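Local coordinates for NAD-dependent epimerase/dehydratase domain-containing protein (Ruegeria pomeroyi DSS-3, PDB 3IUS), which is of unknown function but, as a member of the NAD-dependent epimerase/dehydratase family, probably binds a dinucleotide cofactor through a Rossmann-type fold, at residues L8-H13 against H66-T71; R96-L101 against L144-F149; R198-A203 against K261-V266. One frame throughout, in Å; residues are numbered along the deposited sequence. Where two conformers were deposited one is given.

Contact 1 of 3, residues L8-H13 against H66-T71; sequences LLSFGH and HLLIST
Leu9 and Leu67 sit abreast on two parallel strands, 8-11 and 66-69, whose axes come within 4.7 Å of each other and differ in direction by 14°. The hydrogen bonds run alternately from one strand to the other: Leu9 N donates to His66 O, Leu68 N to Leu9 O at 2.9 Å, Phe11 N to Leu68 O, and Ser70 N to Phe11 O at 3.0 Å, all nearly straight at the hydrogen. On the face carrying Leu8, Ser10 and Leu68, CG of Leu8 lies opposite the backbone N (chi1 169°), which carries CD1 across to His66 CB at 3.5 Å and on to Leu68 CB. The other face is apolar. There the Phe11 ring runs alongside Ile69, with CD1 of Ile69 3.2 Å from Phe11 CD2, a tight approach, while Leu67 CG meets the ring edge at CE2; helix 79-90 covers this side through Val80. Beyond the strands, Thr71 CG2 packs against Phe11 CB at 3.8 Å. Ser10 OG shares a hydrogen bond with His13 ND1 in the ring plane of the histidine. One water is hydrogen-bonded to Ser10 OG and Ser70 OG, its oxygen 2.7 Å from each, and donates to Phe11 O, which thus has two donors, this water and Ser70 N. Gly12, at positive phi, fits the first glycine of a possible GxGxxA turn, and the polar, hydrated surroundings are consistent with the C-terminal strand ends where Rossmann folds bind their cofactor.

Contact 2 of 3, residues R96-L101 against L144-F149; sequences RWVGYL and LPLHVF
Val98 O is gripped twice by His147: the backbone N donates at 2.8 Å in a bent bond, and ND1 donates at 3.2 Å from above the carbonyl plane, with the oxygen lying in the imidazole plane. With CG of His147 opposite its own carbonyl carbon (chi1 -56°), the ring turns back beside the backbone N and both donors reach the same acceptor. The parallel ladder continues through Val98 N to Pro145 O, Tyr100 N to His147 O at 2.8 Å, and Phe149 N to Tyr100 O. Over one imidazole face lies the five-membered ring of Trp97 in an offset stack, centroids 4.2 Å apart and planes at 24°. Each ring also has a polar partner beyond the two segments: His147 NE2 bonds to Asp200 N, and Trp97 NE1 to Ser195 OG. Cutting His147 back to an alanine would probably cost Val98 O its second donor, leave Asp200 N without this acceptor and deprive the Trp97 five-membered ring of its stacking partner. Further along, Trp97 CZ2 meets Phe149 CE2 at 3.7 Å, and the phenyl edge faces Gly99 CA; a beta carbon on Gly99 would collide with Trp97 CH2. On the reverse face Val98 CG1 packs on Leu146 CD1 at 4.0 Å, and CG2 on Leu144. Helix 185-197 covers the aromatic face and helix 126-140 the other, the parallel sheet sandwiched between helices that characterises the Rossmann fold.

Contact 3 of 3, residues R198-A203 against K261-V266; sequences RPDPGA and KEELGV
Arg198, the first residue to leave the helical conformation after helix 185-197, approaches Leu264 with CA atoms 6.9 Å apart, and the two segments form no strand pairing with each other. The arginine chain runs extended from CG to NE, long enough to bring NH1 to Glu263 O at 2.9 Å. That bond is bent, 138° at the hydrogen, and NH1 stands above the carbonyl plane. Leu264 O lies over the centre of one guanidinium face, 3.7 Å above its plane. NH1 also donates to a water that in turn donates to Glu262 O, so the arginine bridges successive carbonyls near the C-terminal end of helix 258-262, whose dipole would probably favour a positive group. This joins two helix exits: Gly265 leaves helical geometry with positive phi, while 198-203 leads through a type II turn, Asp200 to Ala203, into strand 204-207 of the Rossmann sheet. Beneath the polar groups, Leu264 packs against Val191 and Ala194 of helix 185-197. At the other side Asp200 OD2 and Glu263 OE1 lie 4.1 Å apart, their carboxylate planes turned by 55°. A water donates to both, at 2.5 Å from Asp200 OD2 and 2.6 Å from Glu263 OE1, which probably eases their mutual repulsion.

Overall arrangement
Contacts 1 and 2 are successive pairings in one parallel sheet, their centres 10 Å apart, because strands 66-69 and 97-103 are themselves neighbours: Leu67 O lies 2.8 Å from Gly99 N, and Ile69 N 2.9 Å from Gly99 O, both probable hydrogen bonds. Contact 3, at the surface, adjoins contact 2 with centres 11 Å apart; Leu146 O is 2.7 Å from Gly202 N, so the end of loop 198-203 begins the pairing that strand 204-207 carries on beside 146-155. From contact 1 it is separated by 19 Å between centres, without touching. A formic acid molecule, probably from the crystallisation liquor, lies about 4 Å from Gly12, consistent with a pocket beside contact 1.

Contact 1 of 3, residues L8-H13 against H66-T71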
loop_
_atom_site.group_PDB
_atom_site.type_symbol
_atom_site.label_atom_id
_atom_site.label_comp_id
_atom_site.label_asym_id
_atom_site.label_seq_id
_atom_site.Cartn_x
_atom_site.Cartn_y
_atom_site.Cartn_z
ATOM N N LEU A 8 -18.909 -0.381 2.705
ATOM C CA LEU A 8 -17.515 -0.475 3.094
ATOM C C LEU A 8 -17.134 0.641 4.061
ATOM O O LEU A 8 -17.352 1.819 3.779
ATOM C CB LEU A 8 -16.620 -0.400 1.854
ATOM C CG LEU A 8 -15.116 -0.234 2.095
ATOM C CD1 LEU A 8 -14.490 -1.544 2.536
ATOM C CD2 LEU A 8 -14.430 0.291 0.839
ATOM N N LEU A 9 -16.563 0.258 5.198
ATOM C CA LEU A 9 -15.978 1.212 6.133
ATOM C C LEU A 9 -14.457 1.189 5.980
ATOM O O LEU A 9 -13.815 0.151 6.138
ATOM C CB LEU A 9 -16.390 0.889 7.569
ATOM C CG LEU A 9 -15.797 1.739 8.700
ATOM C CD1 LEU A 9 -15.965 3.229 8.423
ATOM C CD2 LEU A 9 -16.423 1.360 10.029
ATOM N N SER A 10 -13.889 2.345 5.659
ATOM C CA SER A 10 -12.481 2.445 5.324
ATOM C C SER A 10 -11.775 3.325 6.355
ATOM O O SER A 10 -11.987 4.539 6.392
ATOM C CB SER A 10 -12.354 3.036 3.915
ATOM O OG SER A 10 -11.021 3.363 3.574
ATOM N N PHE A 11 -10.959 2.708 7.208
ATOM C CA PHE A 11 -10.231 3.435 8.246
ATOM C C PHE A 11 -8.963 4.033 7.662
ATOM O O PHE A 11 -8.154 3.324 7.058
ATOM C CB PHE A 11 -9.861 2.509 9.409
ATOM C CG PHE A 11 -11.040 2.006 10.184
ATOM C CD1 PHE A 11 -11.536 2.723 11.263
ATOM C CD2 PHE A 11 -11.645 0.810 9.843
ATOM C CE1 PHE A 11 -12.623 2.256 11.983
ATOM C CE2 PHE A 11 -12.728 0.337 10.555
ATOM C CZ PHE A 11 -13.221 1.063 11.622
ATOM N N GLY A 12 -8.776 5.331 7.859
ATOM C CA GLY A 12 -7.643 6.013 7.268
ATOM C C GLY A 12 -7.797 6.032 5.762
ATOM O O GLY A 12 -6.911 5.601 5.024
ATOM N N HIS A 13 -8.948 6.524 5.314
ATOM C CA HIS A 13 -9.284 6.603 3.898
ATOM C C HIS A 13 -8.389 7.613 3.188
ATOM O O HIS A 13 -8.770 8.770 3.008
ATOM C CB HIS A 13 -10.740 7.029 3.753
ATOM C CG HIS A 13 -11.304 6.818 2.382
ATOM N ND1 HIS A 13 -11.762 5.592 1.946
ATOM C CD2 HIS A 13 -11.509 7.682 1.360
ATOM C CE1 HIS A 13 -12.213 5.709 0.710
ATOM N NE2 HIS A 13 -12.072 6.966 0.330
ATOM N N HIS A 66 -18.122 -4.638 4.617
ATOM C CA HIS A 66 -16.725 -4.737 4.254
ATOM C C HIS A 66 -15.917 -3.758 5.095
ATOM O O HIS A 66 -16.347 -2.626 5.319
ATOM C CB HIS A 66 -16.542 -4.421 2.768
ATOM C CG HIS A 66 -17.165 -5.427 1.850
ATOM N ND1 HIS A 66 -18.529 -5.593 1.738
ATOM C CD2 HIS A 66 -16.608 -6.311 0.989
ATOM C CE1 HIS A 66 -18.786 -6.543 0.857
ATOM N NE2 HIS A 66 -17.637 -6.999 0.391
ATOM N N LEU A 67 -14.757 -4.211 5.564
ATOM C CA LEU A 67 -13.805 -3.366 6.286
ATOM C C LEU A 67 -12.495 -3.238 5.521
ATOM O O LEU A 67 -11.948 -4.227 5.041
ATOM C CB LEU A 67 -13.508 -3.967 7.661
ATOM C CG LEU A 67 -14.011 -3.299 8.936
ATOM C CD1 LEU A 67 -15.410 -2.734 8.761
ATOM C CD2 LEU A 67 -13.941 -4.282 10.109
ATOM N N LEU A 68 -11.989 -2.015 5.411
ATOM C CA LEU A 68 -10.659 -1.794 4.858
ATOM C C LEU A 68 -9.832 -0.988 5.862
ATOM O O LEU A 68 -10.335 -0.042 6.470
ATOM C CB LEU A 68 -10.742 -1.067 3.516
ATOM C CG LEU A 68 -9.396 -0.725 2.864
ATOM C CD1 LEU A 68 -8.648 -1.993 2.445
ATOM C CD2 LEU A 68 -9.577 0.212 1.674
ATOM N N ILE A 69 -8.573 -1.369 6.042
ATOM C CA ILE A 69 -7.703 -0.716 7.019
ATOM C C ILE A 69 -6.421 -0.205 6.382
ATOM O O ILE A 69 -5.590 -0.996 5.943
ATOM C CB ILE A 69 -7.303 -1.690 8.140
ATOM C CG1 ILE A 69 -8.534 -2.409 8.698
ATOM C CG2 ILE A 69 -6.512 -0.969 9.225
ATOM C CD1 ILE A 69 -9.439 -1.535 9.512
ATOM N N SER A 70 -6.262 1.117 6.340
ATOM C CA SER A 70 -5.054 1.745 5.809
ATOM C C SER A 70 -4.208 2.349 6.929
ATOM O O SER A 70 -3.160 2.941 6.675
ATOM C CB SER A 70 -5.414 2.857 4.811
ATOM O OG SER A 70 -6.084 2.359 3.667
ATOM N N THR A 71 -4.668 2.202 8.165
ATOM C CA THR A 71 -4.039 2.868 9.303
ATOM C C THR A 71 -2.715 2.213 9.693
ATOM O O THR A 71 -2.668 1.019 9.955
ATOM C CB THR A 71 -4.975 2.876 10.525
ATOM O OG1 THR A 71 -5.251 1.527 10.926
ATOM C CG2 THR A 71 -6.284 3.569 10.184
HETATM O O HOH W 1 -8.680 2.406 4.405
HETATM O O HOH W 2 -5.797 4.635 2.018
#

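Contact 2 of 3, residues R96-L101 against L144-F149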
loop_
_atom_site.group_PDB
_atom_site.type_symbol
_atom_site.label_atom_id
_atom_site.label_comp_id
_atom_site.label_asym_id
_atom_site.label_seq_id
_atom_site.Cartn_x
_atom_site.Cartn_y
_atom_site.Cartn_z
ATOM N N ARG A 96 -18.408 -9.659 5.116
ATOM C CA ARG A 96 -18.120 -10.577 4.022
ATOM C C ARG A 96 -16.632 -10.557 3.710
ATOM O O ARG A 96 -16.087 -11.503 3.146
ATOM C CB ARG A 96 -18.919 -10.201 2.773
ATOM C CG ARG A 96 -18.462 -10.922 1.515
ATOM C CD ARG A 96 -19.330 -10.579 0.317
ATOM N NE ARG A 96 -18.814 -11.163 -0.916
ATOM C CZ ARG A 96 -18.911 -12.450 -1.229
ATOM N NH1 ARG A 96 -19.495 -13.294 -0.392
ATOM N NH2 ARG A 96 -18.416 -12.896 -2.376
ATOM N N TRP A 97 -15.970 -9.474 4.093
ATOM C CA TRP A 97 -14.594 -9.284 3.691
ATOM C C TRP A 97 -13.948 -8.205 4.542
ATOM O O TRP A 97 -14.557 -7.173 4.811
ATOM C CB TRP A 97 -14.580 -8.882 2.220
ATOM C CG TRP A 97 -13.235 -8.637 1.606
ATOM C CD1 TRP A 97 -12.472 -9.533 0.913
ATOM C CD2 TRP A 97 -12.519 -7.396 1.581
ATOM N NE1 TRP A 97 -11.316 -8.927 0.470
ATOM C CE2 TRP A 97 -11.320 -7.618 0.872
ATOM C CE3 TRP A 97 -12.770 -6.123 2.096
ATOM C CZ2 TRP A 97 -10.378 -6.608 0.659
ATOM C CZ3 TRP A 97 -11.829 -5.123 1.889
ATOM C CH2 TRP A 97 -10.652 -5.374 1.175
ATOM N N VAL A 98 -12.730 -8.478 4.992
ATOM C CA VAL A 98 -11.920 -7.488 5.686
ATOM C C VAL A 98 -10.539 -7.451 5.051
ATOM O O VAL A 98 -9.912 -8.488 4.854
ATOM C CB VAL A 98 -11.781 -7.818 7.183
ATOM C CG1 VAL A 98 -10.766 -6.888 7.839
ATOM C CG2 VAL A 98 -13.146 -7.752 7.882
ATOM N N GLY A 99 -10.058 -6.259 4.717
ATOM C CA GLY A 99 -8.740 -6.148 4.136
ATOM C C GLY A 99 -7.820 -5.303 4.997
ATOM O O GLY A 99 -8.145 -4.161 5.315
ATOM N N TYR A 100 -6.689 -5.875 5.397
ATOM C CA TYR A 100 -5.663 -5.111 6.091
ATOM C C TYR A 100 -4.539 -4.786 5.129
ATOM O O TYR A 100 -3.938 -5.685 4.544
ATOM C CB TYR A 100 -5.106 -5.867 7.303
ATOM C CG TYR A 100 -3.969 -5.120 7.968
ATOM C CD1 TYR A 100 -4.205 -3.941 8.665
ATOM C CD2 TYR A 100 -2.660 -5.579 7.880
ATOM C CE1 TYR A 100 -3.174 -3.238 9.259
ATOM C CE2 TYR A 100 -1.624 -4.887 8.473
ATOM C CZ TYR A 100 -1.887 -3.719 9.166
ATOM O OH TYR A 100 -0.860 -3.021 9.754
ATOM N N LEU A 101 -4.256 -3.498 4.955
ATOM C CA LEU A 101 -3.133 -3.099 4.126
ATOM C C LEU A 101 -1.840 -3.134 4.940
ATOM O O LEU A 101 -1.684 -2.401 5.923
ATOM C CB LEU A 101 -3.362 -1.720 3.505
ATOM C CG LEU A 101 -4.606 -1.587 2.612
ATOM C CD1 LEU A 101 -4.668 -0.200 1.976
ATOM C CD2 LEU A 101 -4.645 -2.675 1.542
ATOM N N LEU A 144 -13.018 -13.898 11.412
ATOM C CA LEU A 144 -12.957 -12.700 10.587
ATOM C C LEU A 144 -12.492 -13.075 9.176
ATOM O O LEU A 144 -11.496 -13.786 9.020
ATOM C CB LEU A 144 -12.000 -11.690 11.224
ATOM C CG LEU A 144 -12.153 -10.214 10.863
ATOM C CD1 LEU A 144 -13.493 -9.666 11.342
ATOM C CD2 LEU A 144 -11.009 -9.427 11.472
ATOM N N PRO A 145 -13.215 -12.609 8.142
ATOM C CA PRO A 145 -12.859 -12.883 6.742
ATOM C C PRO A 145 -11.669 -12.024 6.341
ATOM O O PRO A 145 -11.795 -11.191 5.445
ATOM C CB PRO A 145 -14.095 -12.424 5.957
ATOM C CG PRO A 145 -15.121 -12.014 6.982
ATOM C CD PRO A 145 -14.395 -11.735 8.248
ATOM N N LEU A 146 -10.538 -12.231 7.007
ATOM C CA LEU A 146 -9.376 -11.357 6.872
ATOM C C LEU A 146 -8.536 -11.654 5.638
ATOM O O LEU A 146 -8.311 -12.808 5.282
ATOM C CB LEU A 146 -8.489 -11.466 8.116
ATOM C CG LEU A 146 -7.191 -10.663 8.037
ATOM C CD1 LEU A 146 -7.484 -9.162 8.119
ATOM C CD2 LEU A 146 -6.219 -11.102 9.114
ATOM N N HIS A 147 -8.050 -10.591 5.001
ATOM C CA HIS A 147 -7.152 -10.706 3.871
ATOM C C HIS A 147 -6.083 -9.682 4.131
ATOM O O HIS A 147 -6.397 -8.555 4.497
ATOM C CB HIS A 147 -7.881 -10.397 2.561
ATOM C CG HIS A 147 -9.087 -11.258 2.334
ATOM N ND1 HIS A 147 -10.260 -11.089 3.037
ATOM C CD2 HIS A 147 -9.294 -12.304 1.500
ATOM C CE1 HIS A 147 -11.140 -11.994 2.644
ATOM N NE2 HIS A 147 -10.581 -12.742 1.711
ATOM N N VAL A 148 -4.829 -10.095 3.994
ATOM C CA VAL A 148 -3.702 -9.200 4.205
ATOM C C VAL A 148 -3.051 -8.886 2.872
ATOM O O VAL A 148 -2.749 -9.787 2.087
ATOM C CB VAL A 148 -2.656 -9.822 5.149
ATOM C CG1 VAL A 148 -1.374 -8.983 5.155
ATOM C CG2 VAL A 148 -3.227 -9.968 6.560
ATOM N N PHE A 149 -2.813 -7.601 2.630
ATOM C CA PHE A 149 -2.211 -7.157 1.387
ATOM C C PHE A 149 -0.912 -6.457 1.699
ATOM O O PHE A 149 -0.914 -5.376 2.276
ATOM C CB PHE A 149 -3.162 -6.213 0.640
ATOM C CG PHE A 149 -4.485 -6.837 0.300
ATOM C CD1 PHE A 149 -4.656 -7.515 -0.895
ATOM C CD2 PHE A 149 -5.550 -6.759 1.187
ATOM C CE1 PHE A 149 -5.868 -8.105 -1.204
ATOM C CE2 PHE A 149 -6.765 -7.341 0.881
ATOM C CZ PHE A 149 -6.922 -8.012 -0.317
#

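Contact 3 of 3, residues R198-A203 against K261-V266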
loop_
_atom_site.group_PDB
_atom_site.type_symbol
_atom_site.label_atom_id
_atom_site.label_comp_id
_atom_site.label_asym_id
_atom_site.label_seq_id
_atom_site.Cartn_x
_atom_site.Cartn_y
_atom_site.Cartn_z
ATOM N N ARG A 198 -13.698 -12.351 -4.793
ATOM C CA ARG A 198 -13.367 -13.735 -4.455
ATOM C C ARG A 198 -12.743 -13.841 -3.060
ATOM O O ARG A 198 -11.540 -14.077 -2.935
ATOM C CB ARG A 198 -12.386 -14.328 -5.475
ATOM C CG ARG A 198 -12.842 -14.339 -6.929
ATOM C CD ARG A 198 -11.775 -15.007 -7.800
ATOM N NE ARG A 198 -11.978 -14.781 -9.231
ATOM C CZ ARG A 198 -11.113 -15.141 -10.179
ATOM N NH1 ARG A 198 -9.978 -15.749 -9.856
ATOM N NH2 ARG A 198 -11.384 -14.893 -11.456
ATOM N N PRO A 199 -13.554 -13.679 -2.004
ATOM C CA PRO A 199 -13.026 -13.759 -0.636
ATOM C C PRO A 199 -12.410 -15.119 -0.289
ATOM O O PRO A 199 -12.935 -16.170 -0.666
ATOM C CB PRO A 199 -14.256 -13.491 0.233
ATOM C CG PRO A 199 -15.195 -12.740 -0.653
ATOM C CD PRO A 199 -14.979 -13.302 -2.025
ATOM N N ASP A 200 -11.305 -15.082 0.444
ATOM C CA ASP A 200 -10.564 -16.275 0.827
ATOM C C ASP A 200 -9.972 -16.049 2.219
ATOM O O ASP A 200 -8.784 -15.776 2.363
ATOM C CB ASP A 200 -9.470 -16.562 -0.206
ATOM C CG ASP A 200 -8.764 -17.891 0.025
ATOM O OD1 ASP A 200 -9.299 -18.752 0.754
ATOM O OD2 ASP A 200 -7.669 -18.080 -0.544
ATOM N N PRO A 201 -10.815 -16.152 3.255
ATOM C CA PRO A 201 -10.438 -15.806 4.630
ATOM C C PRO A 201 -9.077 -16.353 5.044
ATOM O O PRO A 201 -8.839 -17.555 4.947
ATOM C CB PRO A 201 -11.553 -16.445 5.458
ATOM C CG PRO A 201 -12.736 -16.341 4.570
ATOM C CD PRO A 201 -12.213 -16.609 3.178
ATOM N N GLY A 202 -8.195 -15.460 5.485
ATOM C CA GLY A 202 -6.868 -15.838 5.940
ATOM C C GLY A 202 -5.758 -15.633 4.920
ATOM O O GLY A 202 -4.579 -15.720 5.257
ATOM N N ALA A 203 -6.130 -15.351 3.676
ATOM C CA ALA A 203 -5.161 -15.258 2.593
ATOM C C ALA A 203 -4.273 -14.034 2.751
ATOM O O ALA A 203 -4.720 -13.008 3.239
ATOM C CB ALA A 203 -5.863 -15.224 1.252
ATOM N N LYS A 261 -2.262 -12.871 -9.303
ATOM C CA LYS A 261 -2.527 -13.194 -10.699
ATOM C C LYS A 261 -3.305 -14.507 -10.796
ATOM O O LYS A 261 -4.367 -14.563 -11.407
ATOM C CB LYS A 261 -1.219 -13.300 -11.481
ATOM C CG LYS A 261 -0.455 -11.982 -11.618
ATOM C CD LYS A 261 0.911 -12.240 -12.219
ATOM C CE LYS A 261 1.762 -10.972 -12.344
ATOM N NZ LYS A 261 3.167 -11.357 -12.642
ATOM N N GLU A 262 -2.772 -15.548 -10.172
ATOM C CA GLU A 262 -3.309 -16.899 -10.315
ATOM C C GLU A 262 -4.572 -17.153 -9.509
ATOM O O GLU A 262 -5.444 -17.919 -9.932
ATOM C CB GLU A 262 -2.240 -17.929 -9.934
ATOM C CG GLU A 262 -1.071 -17.989 -10.902
ATOM C CD GLU A 262 0.062 -18.859 -10.386
ATOM O OE1 GLU A 262 -0.217 -19.956 -9.864
ATOM O OE2 GLU A 262 1.230 -18.439 -10.492
ATOM N N GLU A 263 -4.671 -16.526 -8.343
ATOM C CA GLU A 263 -5.814 -16.759 -7.470
ATOM C C GLU A 263 -6.907 -15.714 -7.676
ATOM O O GLU A 263 -8.085 -16.050 -7.682
ATOM C CB GLU A 263 -5.380 -16.817 -6.000
ATOM C CG GLU A 263 -4.393 -17.938 -5.695
ATOM C CD GLU A 263 -4.123 -18.111 -4.207
ATOM O OE1 GLU A 263 -4.753 -17.404 -3.392
ATOM O OE2 GLU A 263 -3.275 -18.959 -3.851
ATOM N N LEU A 264 -6.513 -14.454 -7.861
ATOM C CA LEU A 264 -7.483 -13.364 -7.969
ATOM C C LEU A 264 -7.833 -12.982 -9.405
ATOM O O LEU A 264 -8.781 -12.233 -9.628
ATOM C CB LEU A 264 -6.990 -12.115 -7.227
ATOM C CG LEU A 264 -6.725 -12.230 -5.728
ATOM C CD1 LEU A 264 -6.418 -10.862 -5.132
ATOM C CD2 LEU A 264 -7.890 -12.903 -5.001
ATOM N N GLY A 265 -7.050 -13.462 -10.368
ATOM C CA GLY A 265 -7.302 -13.160 -11.764
ATOM C C GLY A 265 -6.878 -11.764 -12.176
ATOM O O GLY A 265 -7.282 -11.266 -13.229
ATOM N N VAL A 266 -6.060 -11.123 -11.349
ATOM C CA VAL A 266 -5.597 -9.773 -11.645
ATOM C C VAL A 266 -4.581 -9.754 -12.778
ATOM O O VAL A 266 -3.677 -10.585 -12.835
ATOM C CB VAL A 266 -4.977 -9.105 -10.398
ATOM C CG1 VAL A 266 -4.149 -7.879 -10.799
ATOM C CG2 VAL A 266 -6.066 -8.732 -9.406
HETATM O O HOH W 3 -7.683 -16.836 -11.682
HETATM O O HOH W 4 -7.103 -16.683 -2.523
#